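Local coordinates for protein immunoreactive 84kD antigen PG93 (Porphyromonas gingivalis, PDB 5M11) that serves as an essential bacterial surface component of the type IX secretion system and binds calcium and zinc ions, at residues Gly11-Leu16 with Ser629-Asn634; Leu60-Val65 with Tyr81-Ile86. One frame throughout, in Å; residues are numbered along the deposited sequence.

Interaction 1: Gly11-Leu16 with Ser629-Asn634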
ATOM      1  N   GLY A  11     -17.194   8.380  -4.712  1.00 66.53           N
ATOM      2  CA  GLY A  11     -17.182   6.924  -4.688  1.00 65.80           C
ATOM      3  C   GLY A  11     -16.694   6.381  -3.363  1.00 66.92           C
ATOM      4  O   GLY A  11     -15.723   6.896  -2.803  1.00 65.04           O
ATOM      5  N   ILE A  12     -17.349   5.308  -2.883  1.00 62.71           N
ATOM      6  CA  ILE A  12     -17.151   4.634  -1.588  1.00 60.01           C
ATOM      7  C   ILE A  12     -15.665   4.219  -1.312  1.00 59.82           C
ATOM      8  O   ILE A  12     -15.214   4.424  -0.188  1.00 57.85           O
ATOM      9  CB  ILE A  12     -18.148   3.441  -1.500  1.00 64.26           C
ATOM     10  CG1 ILE A  12     -19.541   3.981  -1.099  1.00 66.03           C
ATOM     11  CG2 ILE A  12     -17.688   2.322  -0.553  1.00 62.68           C
ATOM     12  CD1 ILE A  12     -20.769   3.076  -1.485  1.00 83.35           C
ATOM     13  N   TRP A  13     -14.936   3.646  -2.290  1.00 56.34           N
ATOM     14  CA  TRP A  13     -13.519   3.263  -2.137  1.00 54.63           C
ATOM     15  C   TRP A  13     -12.627   4.226  -2.879  1.00 60.17           C
ATOM     16  O   TRP A  13     -12.953   4.628  -4.003  1.00 62.50           O
ATOM     17  CB  TRP A  13     -13.237   1.841  -2.667  1.00 54.37           C
ATOM     18  CG  TRP A  13     -13.845   0.719  -1.878  1.00 55.36           C
ATOM     19  CD1 TRP A  13     -15.104   0.211  -2.014  1.00 59.54           C
ATOM     20  CD2 TRP A  13     -13.196  -0.079  -0.867  1.00 53.75           C
ATOM     21  NE1 TRP A  13     -15.288  -0.839  -1.141  1.00 58.85           N
ATOM     22  CE2 TRP A  13     -14.130  -1.043  -0.430  1.00 58.32           C
ATOM     23  CE3 TRP A  13     -11.910  -0.083  -0.301  1.00 53.13           C
ATOM     24  CZ2 TRP A  13     -13.827  -1.985   0.567  1.00 56.79           C
ATOM     25  CZ3 TRP A  13     -11.609  -1.022   0.675  1.00 53.74           C
ATOM     26  CH2 TRP A  13     -12.564  -1.952   1.107  1.00 55.10           C
ATOM     27  N   ASN A  14     -11.477   4.557  -2.289  1.00 55.40           N
ATOM     28  CA  ASN A  14     -10.475   5.406  -2.923  1.00 55.07           C
ATOM     29  C   ASN A  14      -9.056   4.998  -2.486  1.00 56.51           C
ATOM     30  O   ASN A  14      -8.900   4.373  -1.430  1.00 54.61           O
ATOM     31  CB  ASN A  14     -10.744   6.885  -2.651  1.00 57.05           C
ATOM     32  CG  ASN A  14     -11.185   7.608  -3.901  1.00104.94           C
ATOM     33  OD1 ASN A  14     -12.366   7.944  -4.064  1.00105.51           O
ATOM     34  ND2 ASN A  14     -10.260   7.796  -4.854  1.00103.01           N
ATOM     35  N   THR A  15      -8.031   5.316  -3.318  1.00 52.41           N
ATOM     36  CA  THR A  15      -6.635   4.999  -3.000  1.00 51.47           C
ATOM     37  C   THR A  15      -5.802   6.279  -2.875  1.00 56.18           C
ATOM     38  O   THR A  15      -5.915   7.203  -3.700  1.00 55.85           O
ATOM     39  CB  THR A  15      -6.014   4.043  -4.013  1.00 59.64           C
ATOM     40  OG1 THR A  15      -6.079   4.638  -5.295  1.00 67.76           O
ATOM     41  CG2 THR A  15      -6.703   2.697  -4.058  1.00 58.98           C
ATOM     42  N   LEU A  16      -4.946   6.309  -1.836  1.00 52.54           N
ATOM     43  CA  LEU A  16      -4.064   7.434  -1.531  1.00 52.49           C
ATOM     44  C   LEU A  16      -2.586   6.968  -1.697  1.00 58.20           C
ATOM     45  O   LEU A  16      -1.836   6.711  -0.734  1.00 57.62           O
ATOM     46  CB  LEU A  16      -4.401   7.975  -0.123  1.00 50.69           C
ATOM     47  CG  LEU A  16      -5.775   8.682   0.026  1.00 54.74           C
ATOM     48  CD1 LEU A  16      -6.211   8.711   1.441  1.00 53.03           C
ATOM     49  CD2 LEU A  16      -5.713  10.150  -0.452  1.00 60.52           C
ATOM     50  N   SER A 629     -13.702  -7.062  -3.243  1.00 78.92           N
ATOM     51  CA  SER A 629     -13.761  -5.610  -3.144  1.00 75.78           C
ATOM     52  C   SER A 629     -12.539  -4.919  -3.799  1.00 76.26           C
ATOM     53  O   SER A 629     -11.550  -5.597  -4.096  1.00 77.65           O
ATOM     54  CB  SER A 629     -13.870  -5.206  -1.677  1.00 76.31           C
ATOM     55  OG  SER A 629     -12.577  -5.110  -1.108  1.00 84.90           O
ATOM     56  N   PRO A 630     -12.562  -3.566  -3.969  1.00 67.63           N
ATOM     57  CA  PRO A 630     -11.403  -2.873  -4.557  1.00 65.79           C
ATOM     58  C   PRO A 630     -10.160  -2.829  -3.642  1.00 64.87           C
ATOM     59  O   PRO A 630      -9.155  -2.248  -4.065  1.00 63.13           O
ATOM     60  CB  PRO A 630     -11.938  -1.455  -4.808  1.00 66.40           C
ATOM     61  CG  PRO A 630     -13.428  -1.561  -4.711  1.00 71.26           C
ATOM     62  CD  PRO A 630     -13.649  -2.605  -3.691  1.00 67.15           C
ATOM     63  N   LEU A 631     -10.215  -3.466  -2.423  1.00 58.30           N
ATOM     64  CA  LEU A 631      -9.120  -3.571  -1.444  1.00 56.28           C
ATOM     65  C   LEU A 631      -7.807  -4.022  -2.131  1.00 63.07           C
ATOM     66  O   LEU A 631      -7.770  -5.038  -2.843  1.00 64.32           O
ATOM     67  CB  LEU A 631      -9.502  -4.523  -0.293  1.00 55.91           C
ATOM     68  CG  LEU A 631      -8.541  -4.651   0.890  1.00 59.00           C
ATOM     69  CD1 LEU A 631      -8.608  -3.446   1.806  1.00 57.11           C
ATOM     70  CD2 LEU A 631      -8.858  -5.868   1.701  1.00 60.29           C
ATOM     71  N   LEU A 632      -6.749  -3.197  -1.964  1.00 60.19           N
ATOM     72  CA  LEU A 632      -5.429  -3.366  -2.598  1.00 60.90           C
ATOM     73  C   LEU A 632      -4.706  -4.664  -2.173  1.00 68.85           C
ATOM     74  O   LEU A 632      -4.111  -5.331  -3.029  1.00 71.39           O
ATOM     75  CB  LEU A 632      -4.532  -2.142  -2.325  1.00 58.12           C
ATOM     76  CG  LEU A 632      -4.841  -0.874  -3.131  1.00 60.19           C
ATOM     77  CD1 LEU A 632      -4.068   0.316  -2.592  1.00 57.49           C
ATOM     78  CD2 LEU A 632      -4.519  -1.062  -4.614  1.00 64.78           C
ATOM     79  N   SER A 633      -4.760  -5.015  -0.873  1.00 64.79           N
ATOM     80  CA  SER A 633      -4.103  -6.204  -0.348  1.00 66.74           C
ATOM     81  C   SER A 633      -4.893  -6.805   0.804  1.00 72.57           C
ATOM     82  O   SER A 633      -5.491  -6.061   1.589  1.00 69.99           O
ATOM     83  CB  SER A 633      -2.693  -5.857   0.117  1.00 69.66           C
ATOM     84  OG  SER A 633      -2.060  -6.937   0.781  1.00 79.69           O
ATOM     85  N   ASN A 634      -4.869  -8.156   0.926  1.00 72.52           N
ATOM     86  CA  ASN A 634      -5.512  -8.873   2.041  1.00 72.21           C
ATOM     87  C   ASN A 634      -4.672  -8.733   3.330  1.00 73.85           C
ATOM     88  O   ASN A 634      -5.171  -9.052   4.408  1.00 72.80           O
ATOM     89  CB  ASN A 634      -5.735 -10.361   1.709  1.00 76.84           C
ATOM     90  CG  ASN A 634      -6.776 -10.640   0.646  1.00 90.21           C
ATOM     91  OD1 ASN A 634      -7.784  -9.936   0.520  1.00 82.90           O
ATOM     92  ND2 ASN A 634      -6.576 -11.720  -0.108  1.00 75.14           N
TER
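The indole of W13 lies against P630, whose ring is set over one face of the five-membered part of the tryptophan. P630 CD stands 3.5 Å from the centroid of that W13 ring and only 8° off its normal, a CH-pi contact over the five-membered ring, while P630 CG covers W13 CG and CD1 beside it. CG of W13 is anti to its carbonyl carbon (chi1 -69°), which lays the indole face against the facing loop. Its six-membered part extends further along the loop: W13 CZ3 meets L631 CD1 at 4.0 Å, and W13 CZ2 comes obliquely to S629 OG at 3.8 Å. The serine is held by its own loop, where S629 OG accepts from L631 N at 3.2 Å in an ST turn. Two residues beyond the tryptophan, on the same side of the strand, T15 adds a second apolar touch, T15 CG2 to L632 CD1 at 3.8 Å, the two side chains crossing at about a right angle. The polar ends look elsewhere, S629 OG hydrogen-bonding also to T625 O and T15 OG1 to D55. The touching parts, 13-15 and 629-632, run 11° apart and are joined by packing rather than by backbone pairing. The N-terminal strand 13-16 finds its pairing at the edge of the sheet formed by 636-642, 647-652 and 655-660, the strand closure ("velcro") of a beta-propeller. In this setting W13 also packs on F659 of strand 655-660, meets F624 edge-to-face, and is covered by the loop that leads from strand 620-624 to 636-642.

Interaction 2: Leu60-Val65 with Tyr81-Ile86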
ATOM      1  N   LEU A  60      -7.949  -0.265 -14.361  1.00 69.05           N
ATOM      2  CA  LEU A  60      -6.810  -1.183 -14.420  1.00 64.90           C
ATOM      3  C   LEU A  60      -7.144  -2.467 -13.663  1.00 67.19           C
ATOM      4  O   LEU A  60      -7.937  -2.443 -12.722  1.00 69.67           O
ATOM      5  CB  LEU A  60      -5.535  -0.514 -13.873  1.00 65.39           C
ATOM      6  CG  LEU A  60      -4.637   0.275 -14.862  1.00 68.13           C
ATOM      7  CD1 LEU A  60      -5.351   1.474 -15.483  1.00 70.58           C
ATOM      8  CD2 LEU A  60      -3.417   0.794 -14.153  1.00 70.84           C
ATOM      9  N   SER A  61      -6.576  -3.588 -14.112  1.00 60.46           N
ATOM     10  CA  SER A  61      -6.866  -4.927 -13.604  1.00 59.67           C
ATOM     11  C   SER A  61      -5.976  -5.393 -12.441  1.00 64.79           C
ATOM     12  O   SER A  61      -6.300  -6.420 -11.839  1.00 64.43           O
ATOM     13  CB  SER A  61      -6.756  -5.943 -14.735  1.00 59.92           C
ATOM     14  OG  SER A  61      -7.338  -5.490 -15.946  1.00 67.25           O
ATOM     15  N   ASP A  62      -4.855  -4.691 -12.140  1.00 63.23           N
ATOM     16  CA  ASP A  62      -3.928  -5.085 -11.061  1.00 64.26           C
ATOM     17  C   ASP A  62      -3.200  -3.874 -10.433  1.00 71.25           C
ATOM     18  O   ASP A  62      -3.421  -2.743 -10.872  1.00 71.87           O
ATOM     19  CB  ASP A  62      -2.917  -6.138 -11.557  1.00 62.80           C
ATOM     20  CG  ASP A  62      -2.743  -7.302 -10.601  1.00 70.78           C
ATOM     21  OD1 ASP A  62      -2.841  -7.080  -9.344  1.00 70.26           O
ATOM     22  OD2 ASP A  62      -2.500  -8.431 -11.089  1.00 77.03           O
ATOM     23  N   THR A  63      -2.319  -4.114  -9.428  1.00 69.84           N
ATOM     24  CA  THR A  63      -1.720  -3.040  -8.634  1.00 72.96           C
ATOM     25  C   THR A  63      -0.262  -2.571  -8.977  1.00 76.15           C
ATOM     26  O   THR A  63      -0.108  -1.349  -9.123  1.00 78.62           O
ATOM     27  CB  THR A  63      -1.767  -3.418  -7.142  1.00 80.92           C
ATOM     28  OG1 THR A  63      -3.106  -3.796  -6.819  1.00 78.38           O
ATOM     29  CG2 THR A  63      -1.340  -2.266  -6.214  1.00 84.58           C
ATOM     30  N   SER A  64       0.795  -3.418  -8.947  1.00 68.76           N
ATOM     31  CA  SER A  64       2.144  -2.827  -9.105  1.00 67.34           C
ATOM     32  C   SER A  64       2.697  -2.921 -10.512  1.00 68.59           C
ATOM     33  O   SER A  64       3.004  -4.015 -10.997  1.00 67.35           O
ATOM     34  CB  SER A  64       3.149  -3.432  -8.128  1.00 69.90           C
ATOM     35  OG  SER A  64       2.647  -3.475  -6.807  1.00 78.16           O
ATOM     36  N   VAL A  65       2.867  -1.763 -11.157  1.00 63.63           N
ATOM     37  CA  VAL A  65       3.370  -1.700 -12.527  1.00 59.74           C
ATOM     38  C   VAL A  65       4.901  -1.931 -12.499  1.00 64.70           C
ATOM     39  O   VAL A  65       5.611  -1.279 -11.738  1.00 67.34           O
ATOM     40  CB  VAL A  65       2.955  -0.382 -13.226  1.00 62.88           C
ATOM     41  CG1 VAL A  65       3.466  -0.334 -14.654  1.00 59.79           C
ATOM     42  CG2 VAL A  65       1.440  -0.210 -13.202  1.00 63.59           C
ATOM     43  N   TYR A  81       2.632  -5.844 -15.224  1.00 47.34           N
ATOM     44  CA  TYR A  81       2.594  -5.856 -13.763  1.00 49.28           C
ATOM     45  C   TYR A  81       3.614  -6.807 -13.146  1.00 52.64           C
ATOM     46  O   TYR A  81       3.969  -7.805 -13.759  1.00 50.31           O
ATOM     47  CB  TYR A  81       1.183  -6.261 -13.306  1.00 50.63           C
ATOM     48  CG  TYR A  81       0.132  -5.243 -13.679  1.00 51.51           C
ATOM     49  CD1 TYR A  81      -0.117  -4.139 -12.866  1.00 55.93           C
ATOM     50  CD2 TYR A  81      -0.600  -5.367 -14.856  1.00 50.21           C
ATOM     51  CE1 TYR A  81      -1.079  -3.192 -13.207  1.00 57.61           C
ATOM     52  CE2 TYR A  81      -1.571  -4.428 -15.207  1.00 52.19           C
ATOM     53  CZ  TYR A  81      -1.808  -3.343 -14.377  1.00 61.02           C
ATOM     54  OH  TYR A  81      -2.778  -2.429 -14.698  1.00 60.22           O
ATOM     55  N   ALA A  82       4.043  -6.516 -11.903  1.00 51.61           N
ATOM     56  CA  ALA A  82       4.971  -7.332 -11.109  1.00 51.83           C
ATOM     57  C   ALA A  82       4.434  -8.765 -10.925  1.00 56.51           C
ATOM     58  O   ALA A  82       5.207  -9.709 -10.830  1.00 56.45           O
ATOM     59  CB  ALA A  82       5.187  -6.684  -9.751  1.00 55.43           C
ATOM     60  N   SER A  83       3.114  -8.919 -10.911  1.00 53.82           N
ATOM     61  CA  SER A  83       2.453 -10.198 -10.743  1.00 54.67           C
ATOM     62  C   SER A  83       2.417 -11.032 -12.041  1.00 60.09           C
ATOM     63  O   SER A  83       1.774 -12.088 -12.064  1.00 63.61           O
ATOM     64  CB  SER A  83       1.028  -9.962 -10.256  1.00 58.85           C
ATOM     65  OG  SER A  83       0.213  -9.400 -11.274  1.00 64.29           O
ATOM     66  N   GLY A  84       3.026 -10.537 -13.111  1.00 52.67           N
ATOM     67  CA  GLY A  84       2.972 -11.195 -14.409  1.00 49.90           C
ATOM     68  C   GLY A  84       1.762 -10.808 -15.249  1.00 53.18           C
ATOM     69  O   GLY A  84       1.677 -11.171 -16.432  1.00 52.68           O
ATOM     70  N   ASN A  85       0.826 -10.057 -14.666  1.00 49.38           N
ATOM     71  CA  ASN A  85      -0.362  -9.592 -15.382  1.00 48.84           C
ATOM     72  C   ASN A  85      -0.035  -8.532 -16.441  1.00 51.15           C
ATOM     73  O   ASN A  85       0.956  -7.808 -16.322  1.00 52.72           O
ATOM     74  CB  ASN A  85      -1.362  -9.012 -14.396  1.00 52.00           C
ATOM     75  CG  ASN A  85      -2.796  -9.303 -14.712  1.00 58.02           C
ATOM     76  OD1 ASN A  85      -3.187  -9.586 -15.850  1.00 50.39           O
ATOM     77  ND2 ASN A  85      -3.619  -9.200 -13.699  1.00 51.57           N
ATOM     78  N   ILE A  86      -0.890  -8.434 -17.462  1.00 44.23           N
ATOM     79  CA  ILE A  86      -0.793  -7.481 -18.571  1.00 41.56           C
ATOM     80  C   ILE A  86      -2.145  -6.796 -18.778  1.00 47.35           C
ATOM     81  O   ILE A  86      -3.212  -7.436 -18.710  1.00 47.49           O
ATOM     82  CB  ILE A  86      -0.337  -8.197 -19.874  1.00 41.72           C
ATOM     83  CG1 ILE A  86       1.131  -8.694 -19.799  1.00 39.71           C
ATOM     84  CG2 ILE A  86      -0.570  -7.343 -21.114  1.00 42.23           C
ATOM     85  CD1 ILE A  86       1.363  -9.982 -20.496  1.00 34.01           C
TER
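Turned beside its backbone N (chi1 -66°), the Y81 side chain brings one face of its ring against D62 CB, while the chi1 of D62, -134°, swings the carboxylate out toward S83 and N85. The pairing joins two loops of one beta-propeller blade: 60-65 leads into the blade's first strand, and 81-86 is the connection between its second and third, containing a type I beta turn from Y81 to G84. D62 CB sits 3.7 Å from the centroid of the Y81 ring, over its centre, in a CH-pi contact. From another direction V65 CG2 approaches Y81 CE1 obliquely at 3.9 Å. V65 and Y81 also form an antiparallel non-hydrogen-bonded pair where strands 65-71 and 76-81 meet, and their side chains diverge. Just before it, S64 O accepts from A82 N, at the second position of the turn, at 2.9 Å. At the far end of the ring, the Y81 hydroxyl passes L60 and is hydrogen-bonded to D87, which also takes S61 OG on its other carboxylate oxygen.

The carboxylate of D62 acts as a clasp on the turn and the residue that follows it. D62 OD1 accepts from T63 N at 3.0 Å, which ties the group to its own loop, while S83 of the turn and N85 just after it both donate to D62 OD2. K102 of helix 100-103 packs against D62 and N85. N85 ND2 reaches D62 OD2 at 2.9 Å along an almost straight bond (176°), the amide plane perpendicular to the carboxylate, and S83 OG donates to the same D62 OD2, also at 2.9 Å, from the opposite face of the carboxylate plane.

From the N terminus the chain first lays down strand 13-16, whose partner loop 629-634 is reached only after more than 600 residues, so interaction 1 closes a loop spanning most of the protein, beside the pairing of strand 13-16 with 655-660 that completes a propeller blade. Interaction 2, between 60-65 and 81-86, closes a short loop around a hairpin in a blade of the N-terminal propeller, and is nested inside the first. The two centres are about 16 Å apart, yet they touch: L632 CD2 packs on T63 CG2 at 3.8 Å. Beside this junction, S64 and S633 both touch D654, a calcium ligand in a structure of this protein though without that ion in this chain.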